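Local coordinates for protein polysaccharide deacetylase (Ammonifex degensii, PDB 4WCJ) that probably removes N-acetyl groups from poly-beta-1,6-N-acetyl-D-glucosamine, as a zinc-binding family 4 carbohydrate esterase, at residues G126-K131 against C138-I143; R130-F135 against D160-D165. All coordinates share one frame; numbering follows the deposited sequence.

Contact 1: residues G126-K131 against C138-I143; sequences GQVGRK and CSWEQI
With CG1 of Val128 anti to its backbone N (chi1 168°) and CG of Trp140 anti to its own carbonyl carbon, the methyl comes down onto one face of the indole. CG1 lies 3.3 Å from the centroid of the five-membered Trp140 ring and 9° off the ring normal, a CH-pi contact. Ile143 comes from the next turn of the helix, its CD1 meeting Val128 CG1 tip to tip at 3.8 Å, while Val128 CB sits 3.7 Å from Trp140 CE2. Beside this apolar cluster, Gly129 N donates to Cys138 O at 2.9 Å; the bond is bent, with 135° at the hydrogen. Gly129 is the third residue of a type II beta turn from Gln127 to Arg130, and its positive phi would jam a CB against the preceding carbonyl. Next to Gly129, across the contact, Ser139 is the N-cap of helix 140-148. Ser139 and Gln142 form a capping box: Gln142 N donates to Ser139 OG at 3.2 Å, and Ser139 N to Gln142 OE1 at 2.8 Å. One water joins the segments again, donating to Val128 O and accepting from Trp140 NE1. Replacing Trp140 with an alanine would remove the face under Val128 CG1 and would probably open a gap there and leave the water without its indole donor. The indole also stacks with His196 and touches Leu193, both of helix 179-197.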
ATOM      1  N   GLY A 126       9.825 -10.052  -6.213  1.00 24.85           N
ATOM      2  CA  GLY A 126      10.951 -10.472  -7.025  1.00 26.00           C
ATOM      3  C   GLY A 126      12.043  -9.426  -7.208  1.00 29.16           C
ATOM      4  O   GLY A 126      13.098  -9.727  -7.763  1.00 31.85           O
ATOM      5  N   GLN A 127      11.793  -8.203  -6.747  1.00 28.41           N
ATOM      6  CA  GLN A 127      12.782  -7.124  -6.866  1.00 26.01           C
ATOM      7  C   GLN A 127      13.386  -6.750  -5.517  1.00 26.21           C
ATOM      8  O   GLN A 127      14.276  -5.901  -5.439  1.00 27.54           O
ATOM      9  CB  GLN A 127      12.162  -5.877  -7.518  1.00 26.30           C
ATOM     10  CG  GLN A 127      11.769  -6.057  -8.970  1.00 27.98           C
ATOM     11  CD  GLN A 127      12.953  -6.404  -9.853  1.00 30.27           C
ATOM     12  OE1 GLN A 127      14.097  -6.027  -9.561  1.00 32.51           O
ATOM     13  NE2 GLN A 127      12.688  -7.113 -10.949  1.00 31.97           N
ATOM     14  N   VAL A 128      12.900  -7.373  -4.449  1.00 28.12           N
ATOM     15  CA  VAL A 128      13.488  -7.152  -3.128  1.00 27.66           C
ATOM     16  C   VAL A 128      14.969  -7.544  -3.109  1.00 28.68           C
ATOM     17  O   VAL A 128      15.358  -8.589  -3.639  1.00 31.41           O
ATOM     18  CB  VAL A 128      12.712  -7.937  -2.053  1.00 29.71           C
ATOM     19  CG1 VAL A 128      13.470  -7.960  -0.726  1.00 28.55           C
ATOM     20  CG2 VAL A 128      11.339  -7.323  -1.883  1.00 30.83           C
ATOM     21  N   GLY A 129      15.805  -6.692  -2.525  1.00 29.97           N
ATOM     22  CA  GLY A 129      17.214  -7.025  -2.390  1.00 29.73           C
ATOM     23  C   GLY A 129      18.030  -6.677  -3.624  1.00 31.85           C
ATOM     24  O   GLY A 129      19.227  -6.994  -3.698  1.00 33.59           O
ATOM     25  N   ARG A 130      17.383  -6.029  -4.593  1.00 27.87           N
ATOM     26  CA  ARG A 130      18.053  -5.583  -5.827  1.00 30.54           C
ATOM     27  C   ARG A 130      17.977  -4.069  -6.013  1.00 31.11           C
ATOM     28  O   ARG A 130      17.378  -3.361  -5.208  1.00 34.78           O
ATOM     29  CB  ARG A 130      17.425  -6.261  -7.054  1.00 31.29           C
ATOM     30  CG  ARG A 130      17.109  -7.735  -6.900  1.00 38.60           C
ATOM     31  CD  ARG A 130      16.584  -8.275  -8.205  1.00 44.50           C
ATOM     32  NE  ARG A 130      16.475  -9.726  -8.203  1.00 50.25           N
ATOM     33  CZ  ARG A 130      16.659 -10.479  -9.279  1.00 53.29           C
ATOM     34  NH1 ARG A 130      16.967  -9.909 -10.440  1.00 54.15           N
ATOM     35  NH2 ARG A 130      16.541 -11.798  -9.196  1.00 54.02           N
ATOM     36  N   LYS A 131      18.612  -3.563  -7.069  1.00 29.45           N
ATOM     37  CA  LYS A 131      18.332  -2.211  -7.551  1.00 26.09           C
ATOM     38  C   LYS A 131      17.254  -2.295  -8.620  1.00 33.60           C
ATOM     39  O   LYS A 131      17.351  -3.113  -9.524  1.00 34.38           O
ATOM     40  CB  LYS A 131      19.586  -1.550  -8.117  1.00 32.99           C
ATOM     41  CG  LYS A 131      20.238  -0.627  -7.143  1.00 37.10           C
ATOM     42  CD  LYS A 131      21.291   0.215  -7.844  1.00 42.28           C
ATOM     43  CE  LYS A 131      21.731   1.365  -6.978  1.00 44.31           C
ATOM     44  NZ  LYS A 131      22.823   2.120  -7.659  1.00 46.28           N
ATOM     45  N   CYS A 138      14.731  -2.327  -0.342  1.00 27.27           N
ATOM     46  CA  CYS A 138      14.986  -2.986   0.929  1.00 27.73           C
ATOM     47  C   CYS A 138      15.475  -4.405   0.682  1.00 25.39           C
ATOM     48  O   CYS A 138      15.085  -5.046  -0.300  1.00 24.81           O
ATOM     49  CB  CYS A 138      13.720  -3.033   1.793  1.00 27.34           C
ATOM     50  SG  CYS A 138      13.114  -1.449   2.339  1.00 28.06           S
ATOM     51  N   SER A 139      16.346  -4.880   1.559  1.00 24.24           N
ATOM     52  CA  SER A 139      16.681  -6.302   1.589  1.00 28.40           C
ATOM     53  C   SER A 139      15.629  -7.068   2.387  1.00 26.53           C
ATOM     54  O   SER A 139      14.826  -6.470   3.106  1.00 26.45           O
ATOM     55  CB  SER A 139      18.059  -6.502   2.209  1.00 31.44           C
ATOM     56  OG  SER A 139      18.020  -6.177   3.594  1.00 32.74           O
ATOM     57  N   TRP A 140      15.630  -8.388   2.273  1.00 25.46           N
ATOM     58  CA  TRP A 140      14.748  -9.195   3.113  1.00 27.22           C
ATOM     59  C   TRP A 140      15.053  -9.010   4.605  1.00 26.92           C
ATOM     60  O   TRP A 140      14.133  -8.992   5.419  1.00 26.66           O
ATOM     61  CB  TRP A 140      14.843 -10.661   2.712  1.00 31.20           C
ATOM     62  CG  TRP A 140      14.099 -10.918   1.441  1.00 34.38           C
ATOM     63  CD1 TRP A 140      14.627 -11.256   0.229  1.00 36.08           C
ATOM     64  CD2 TRP A 140      12.686 -10.801   1.247  1.00 29.60           C
ATOM     65  NE1 TRP A 140      13.622 -11.388  -0.701  1.00 35.55           N
ATOM     66  CE2 TRP A 140      12.423 -11.099  -0.103  1.00 33.00           C
ATOM     67  CE3 TRP A 140      11.619 -10.458   2.085  1.00 31.24           C
ATOM     68  CZ2 TRP A 140      11.133 -11.097  -0.632  1.00 35.05           C
ATOM     69  CZ3 TRP A 140      10.333 -10.455   1.561  1.00 31.88           C
ATOM     70  CH2 TRP A 140      10.105 -10.773   0.211  1.00 33.72           C
ATOM     71  N   GLU A 141      16.328  -8.845   4.962  1.00 26.72           N
ATOM     72  CA  GLU A 141      16.675  -8.604   6.367  1.00 29.29           C
ATOM     73  C   GLU A 141      16.007  -7.334   6.865  1.00 25.37           C
ATOM     74  O   GLU A 141      15.516  -7.270   7.988  1.00 30.30           O
ATOM     75  CB  GLU A 141      18.187  -8.488   6.556  1.00 32.96           C
ATOM     76  CG  GLU A 141      18.952  -9.753   6.301  1.00 42.54           C
ATOM     77  CD  GLU A 141      20.397  -9.646   6.747  1.00 56.53           C
ATOM     78  OE1 GLU A 141      21.061 -10.698   6.866  1.00 64.46           O
ATOM     79  OE2 GLU A 141      20.864  -8.508   6.985  1.00 60.67           O
ATOM     80  N   GLN A 142      15.990  -6.318   6.012  1.00 27.43           N
ATOM     81  CA  GLN A 142      15.440  -5.033   6.392  1.00 26.00           C
ATOM     82  C   GLN A 142      13.922  -5.087   6.509  1.00 23.66           C
ATOM     83  O   GLN A 142      13.351  -4.521   7.434  1.00 25.91           O
ATOM     84  CB  GLN A 142      15.882  -3.962   5.394  1.00 24.00           C
ATOM     85  CG  GLN A 142      17.327  -3.502   5.620  1.00 28.47           C
ATOM     86  CD  GLN A 142      17.912  -2.784   4.418  1.00 29.58           C
ATOM     87  OE1 GLN A 142      17.420  -2.925   3.294  1.00 27.28           O
ATOM     88  NE2 GLN A 142      18.972  -2.011   4.649  1.00 31.80           N
ATOM     89  N   ILE A 143      13.269  -5.790   5.587  1.00 21.49           N
ATOM     90  CA  ILE A 143      11.821  -5.990   5.675  1.00 20.52           C
ATOM     91  C   ILE A 143      11.468  -6.783   6.944  1.00 22.89           C
ATOM     92  O   ILE A 143      10.550  -6.413   7.695  1.00 25.51           O
ATOM     93  CB  ILE A 143      11.299  -6.715   4.426  1.00 20.48           C
ATOM     94  CG1 ILE A 143      11.350  -5.774   3.218  1.00 22.10           C
ATOM     95  CG2 ILE A 143       9.872  -7.225   4.649  1.00 24.88           C
ATOM     96  CD1 ILE A 143      11.200  -6.471   1.898  1.00 26.17           C
TER
HETATM   97  O   HOH W   1      13.757 -10.971  -3.860  1.00 43.52           O

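Contact 2: residues R130-F135 against D160-D165; sequences RKWEGF and DLHYWD. With ZN (zinc ion), chain B.
Trp132 points the edge of its six-membered ring at the ring of Tyr163. The centroids are 5.3 Å apart and the planes stand at 79°, an offset edge-to-face pair in which Trp132 CH2 comes to 3.5 Å from Tyr163 CE1. The same indole rim meets the backbone: His162 O lies in the ring plane, 3.4 Å from Trp132 CH2. CG of Trp132 is anti to the backbone N (chi1 158°), which carries the ring away from its strand toward His162 O and Tyr163. Over the centre of one indole face lies Glu133 CG, 3.3 Å above the plane. Trp132 and Glu133 belong to a type I' beta turn from Trp132 to Phe135, a tight hairpin linking strands 131-132 and 135-136, and this turn puts the Glu133 carboxylate within one water of His162. There two waters bridge the segments: one donates to both Glu133 OE2 and His162 O, the other donates to Glu133 OE1 and accepts a weak bond from His162 ND1. His162, the centre of an inverse gamma turn, binds the zinc ion through NE2 at 2.2 Å. Asp99 and His157 complete the protein ligands, the Asp-His-His triad of family 4 carbohydrate esterases, and two waters also bind the metal. Tyr163 is anchored at its hydroxyl, which donates to Asp160 OD1 at 2.8 Å on the syn side, 21° out of the carboxylate plane.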
ATOM      1  N   ARG A 130      17.383  -6.029  -4.593  1.00 27.87           N
ATOM      2  CA  ARG A 130      18.053  -5.583  -5.827  1.00 30.54           C
ATOM      3  C   ARG A 130      17.977  -4.069  -6.013  1.00 31.11           C
ATOM      4  O   ARG A 130      17.378  -3.361  -5.208  1.00 34.78           O
ATOM      5  CB  ARG A 130      17.425  -6.261  -7.054  1.00 31.29           C
ATOM      6  CG  ARG A 130      17.109  -7.735  -6.900  1.00 38.60           C
ATOM      7  CD  ARG A 130      16.584  -8.275  -8.205  1.00 44.50           C
ATOM      8  NE  ARG A 130      16.475  -9.726  -8.203  1.00 50.25           N
ATOM      9  CZ  ARG A 130      16.659 -10.479  -9.279  1.00 53.29           C
ATOM     10  NH1 ARG A 130      16.967  -9.909 -10.440  1.00 54.15           N
ATOM     11  NH2 ARG A 130      16.541 -11.798  -9.196  1.00 54.02           N
ATOM     12  N   LYS A 131      18.612  -3.563  -7.069  1.00 29.45           N
ATOM     13  CA  LYS A 131      18.332  -2.211  -7.551  1.00 26.09           C
ATOM     14  C   LYS A 131      17.254  -2.295  -8.620  1.00 33.60           C
ATOM     15  O   LYS A 131      17.351  -3.113  -9.524  1.00 34.38           O
ATOM     16  CB  LYS A 131      19.586  -1.550  -8.117  1.00 32.99           C
ATOM     17  CG  LYS A 131      20.238  -0.627  -7.143  1.00 37.10           C
ATOM     18  CD  LYS A 131      21.291   0.215  -7.844  1.00 42.28           C
ATOM     19  CE  LYS A 131      21.731   1.365  -6.978  1.00 44.31           C
ATOM     20  NZ  LYS A 131      22.823   2.120  -7.659  1.00 46.28           N
ATOM     21  N   TRP A 132      16.230  -1.457  -8.504  1.00 32.01           N
ATOM     22  CA  TRP A 132      15.051  -1.555  -9.362  1.00 33.88           C
ATOM     23  C   TRP A 132      14.720  -0.175  -9.896  1.00 33.13           C
ATOM     24  O   TRP A 132      14.430   0.740  -9.124  1.00 30.10           O
ATOM     25  CB  TRP A 132      13.868  -2.153  -8.591  1.00 35.83           C
ATOM     26  CG  TRP A 132      12.486  -1.855  -9.149  1.00 37.39           C
ATOM     27  CD1 TRP A 132      11.550  -1.000  -8.617  1.00 38.20           C
ATOM     28  CD2 TRP A 132      11.883  -2.424 -10.316  1.00 35.70           C
ATOM     29  NE1 TRP A 132      10.416  -0.994  -9.391  1.00 36.25           N
ATOM     30  CE2 TRP A 132      10.589  -1.862 -10.435  1.00 33.45           C
ATOM     31  CE3 TRP A 132      12.307  -3.351 -11.271  1.00 39.24           C
ATOM     32  CZ2 TRP A 132       9.725  -2.196 -11.468  1.00 35.38           C
ATOM     33  CZ3 TRP A 132      11.448  -3.678 -12.298  1.00 43.50           C
ATOM     34  CH2 TRP A 132      10.168  -3.102 -12.390  1.00 40.97           C
ATOM     35  N   GLU A 133      14.788  -0.046 -11.216  1.00 35.17           N
ATOM     36  CA  GLU A 133      14.531   1.211 -11.912  1.00 39.18           C
ATOM     37  C   GLU A 133      15.356   2.355 -11.325  1.00 36.96           C
ATOM     38  O   GLU A 133      14.898   3.497 -11.250  1.00 38.44           O
ATOM     39  CB  GLU A 133      13.039   1.536 -11.870  1.00 42.68           C
ATOM     40  CG  GLU A 133      12.188   0.380 -12.372  1.00 47.89           C
ATOM     41  CD  GLU A 133      11.035   0.821 -13.247  1.00 54.77           C
ATOM     42  OE1 GLU A 133      10.085   1.435 -12.715  1.00 54.02           O
ATOM     43  OE2 GLU A 133      11.080   0.541 -14.465  1.00 59.86           O
ATOM     44  N   GLY A 134      16.580   2.032 -10.911  1.00 32.71           N
ATOM     45  CA  GLY A 134      17.519   3.038 -10.456  1.00 32.71           C
ATOM     46  C   GLY A 134      17.602   3.227  -8.951  1.00 31.66           C
ATOM     47  O   GLY A 134      18.416   4.013  -8.468  1.00 32.13           O
ATOM     48  N   PHE A 135      16.761   2.520  -8.210  1.00 28.87           N
ATOM     49  CA  PHE A 135      16.684   2.693  -6.765  1.00 29.24           C
ATOM     50  C   PHE A 135      16.981   1.402  -6.018  1.00 29.28           C
ATOM     51  O   PHE A 135      16.456   0.336  -6.368  1.00 29.48           O
ATOM     52  CB  PHE A 135      15.302   3.183  -6.344  1.00 29.78           C
ATOM     53  CG  PHE A 135      14.970   4.562  -6.809  1.00 33.39           C
ATOM     54  CD1 PHE A 135      14.549   4.786  -8.114  1.00 37.19           C
ATOM     55  CD2 PHE A 135      15.038   5.637  -5.935  1.00 32.50           C
ATOM     56  CE1 PHE A 135      14.226   6.065  -8.555  1.00 41.81           C
ATOM     57  CE2 PHE A 135      14.710   6.917  -6.368  1.00 35.95           C
ATOM     58  CZ  PHE A 135      14.299   7.128  -7.675  1.00 44.48           C
ATOM     59  N   ASP A 160       6.936 -10.021 -10.117  1.00 34.85           N
ATOM     60  CA  ASP A 160       7.761  -9.268 -11.064  1.00 32.74           C
ATOM     61  C   ASP A 160       6.960  -8.921 -12.316  1.00 36.20           C
ATOM     62  O   ASP A 160       7.321  -9.296 -13.439  1.00 40.25           O
ATOM     63  CB  ASP A 160       9.023 -10.059 -11.420  1.00 37.01           C
ATOM     64  CG  ASP A 160      10.024  -9.245 -12.233  1.00 42.36           C
ATOM     65  OD1 ASP A 160      10.025  -7.996 -12.128  1.00 42.49           O
ATOM     66  OD2 ASP A 160      10.809  -9.864 -12.981  1.00 47.08           O
ATOM     67  N   LEU A 161       5.869  -8.190 -12.117  1.00 33.11           N
ATOM     68  CA  LEU A 161       5.022  -7.769 -13.226  1.00 34.64           C
ATOM     69  C   LEU A 161       4.717  -6.275 -13.146  1.00 34.05           C
ATOM     70  O   LEU A 161       3.709  -5.811 -13.667  1.00 35.36           O
ATOM     71  CB  LEU A 161       3.713  -8.579 -13.253  1.00 40.57           C
ATOM     72  CG  LEU A 161       3.747  -9.915 -13.996  1.00 42.43           C
ATOM     73  CD1 LEU A 161       2.360 -10.539 -14.057  1.00 39.94           C
ATOM     74  CD2 LEU A 161       4.301  -9.740 -15.407  1.00 46.69           C
ATOM     75  N   HIS A 162       5.605  -5.525 -12.500  1.00 33.94           N
ATOM     76  CA  HIS A 162       5.440  -4.082 -12.360  1.00 33.01           C
ATOM     77  C   HIS A 162       6.006  -3.362 -13.575  1.00 34.57           C
ATOM     78  O   HIS A 162       6.957  -2.567 -13.480  1.00 34.24           O
ATOM     79  CB  HIS A 162       6.122  -3.595 -11.087  1.00 30.50           C
ATOM     80  CG  HIS A 162       5.591  -2.295 -10.571  1.00 30.09           C
ATOM     81  ND1 HIS A 162       5.637  -1.127 -11.298  1.00 34.89           N
ATOM     82  CD2 HIS A 162       5.029  -1.976  -9.378  1.00 29.27           C
ATOM     83  CE1 HIS A 162       5.118  -0.144 -10.582  1.00 34.04           C
ATOM     84  NE2 HIS A 162       4.728  -0.636  -9.424  1.00 31.95           N
ATOM     85  N   TYR A 163       5.415  -3.647 -14.725  1.00 35.46           N
ATOM     86  CA  TYR A 163       5.869  -3.079 -15.979  1.00 40.86           C
ATOM     87  C   TYR A 163       4.701  -2.487 -16.749  1.00 42.56           C
ATOM     88  O   TYR A 163       3.571  -2.997 -16.688  1.00 38.80           O
ATOM     89  CB  TYR A 163       6.579  -4.143 -16.819  1.00 43.40           C
ATOM     90  CG  TYR A 163       7.765  -4.773 -16.125  1.00 44.96           C
ATOM     91  CD1 TYR A 163       9.008  -4.159 -16.142  1.00 45.12           C
ATOM     92  CD2 TYR A 163       7.641  -5.982 -15.454  1.00 45.82           C
ATOM     93  CE1 TYR A 163      10.098  -4.730 -15.512  1.00 46.34           C
ATOM     94  CE2 TYR A 163       8.727  -6.562 -14.810  1.00 46.74           C
ATOM     95  CZ  TYR A 163       9.955  -5.928 -14.845  1.00 46.13           C
ATOM     96  OH  TYR A 163      11.040  -6.495 -14.218  1.00 45.82           O
ATOM     97  N   TRP A 164       4.989  -1.412 -17.475  1.00 42.98           N
ATOM     98  CA  TRP A 164       3.991  -0.682 -18.243  1.00 42.89           C
ATOM     99  C   TRP A 164       4.224  -0.831 -19.745  1.00 47.07           C
ATOM    100  O   TRP A 164       5.344  -0.660 -20.226  1.00 47.42           O
ATOM    101  CB  TRP A 164       4.015   0.800 -17.850  1.00 42.36           C
ATOM    102  CG  TRP A 164       3.018   1.632 -18.588  1.00 44.15           C
ATOM    103  CD1 TRP A 164       3.217   2.312 -19.756  1.00 49.46           C
ATOM    104  CD2 TRP A 164       1.664   1.878 -18.204  1.00 44.29           C
ATOM    105  NE1 TRP A 164       2.063   2.961 -20.126  1.00 52.15           N
ATOM    106  CE2 TRP A 164       1.095   2.712 -19.186  1.00 50.07           C
ATOM    107  CE3 TRP A 164       0.874   1.470 -17.124  1.00 42.94           C
ATOM    108  CZ2 TRP A 164      -0.228   3.148 -19.121  1.00 51.50           C
ATOM    109  CZ3 TRP A 164      -0.437   1.905 -17.060  1.00 44.28           C
ATOM    110  CH2 TRP A 164      -0.976   2.735 -18.055  1.00 48.05           C
ATOM    111  N   ASP A 165       3.165  -1.160 -20.478  1.00 46.42           N
ATOM    112  CA  ASP A 165       3.232  -1.215 -21.932  1.00 57.06           C
ATOM    113  C   ASP A 165       2.748   0.110 -22.520  1.00 59.29           C
ATOM    114  O   ASP A 165       1.568   0.444 -22.437  1.00 59.27           O
ATOM    115  CB  ASP A 165       2.400  -2.385 -22.468  1.00 57.90           C
ATOM    116  CG  ASP A 165       2.631  -2.638 -23.943  1.00 61.99           C
ATOM    117  OD1 ASP A 165       2.038  -1.915 -24.771  1.00 62.95           O
ATOM    118  OD2 ASP A 165       3.403  -3.564 -24.273  1.00 64.57           O
TER
HETATM  119 ZN    ZN B 301       4.189   0.382  -7.574  1.00 31.88          ZN
HETATM  120  O   HOH W   2       8.413  -0.394 -14.615  1.00 41.53           O
HETATM  121  O   HOH W   3       7.353   1.047 -12.948  1.00 47.32           O
HETATM  122  O   HOH W   4       5.111   2.333  -8.182  1.00 42.55           O
HETATM  123  O   HOH W   5       2.683   1.970  -6.849  1.00 31.86           O

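From the N terminus, the chain leaves strand 119-123 of the parallel sheet and enters the 126-131 loop. Contact 1 closes a short excursion: the hairpin of strands 131-132 and 135-136 is spanned before the chain returns at 138-143 to start helix 140-148. Contact 2 starts from that hairpin, sharing Arg130 and Lys131 with contact 1, and closes a longer loop through helix 140-148 and strand 152-156 to the zinc-binding loop. The two closures cross, since contact 1 begins before contact 2 and its second segment ends before 160-165. Gln127 links them directly: its NE2 probably hydrogen-bonds to Asp160 OD1, 3.0 Å away, and its CD packs 3.4 Å from Trp132 CE3.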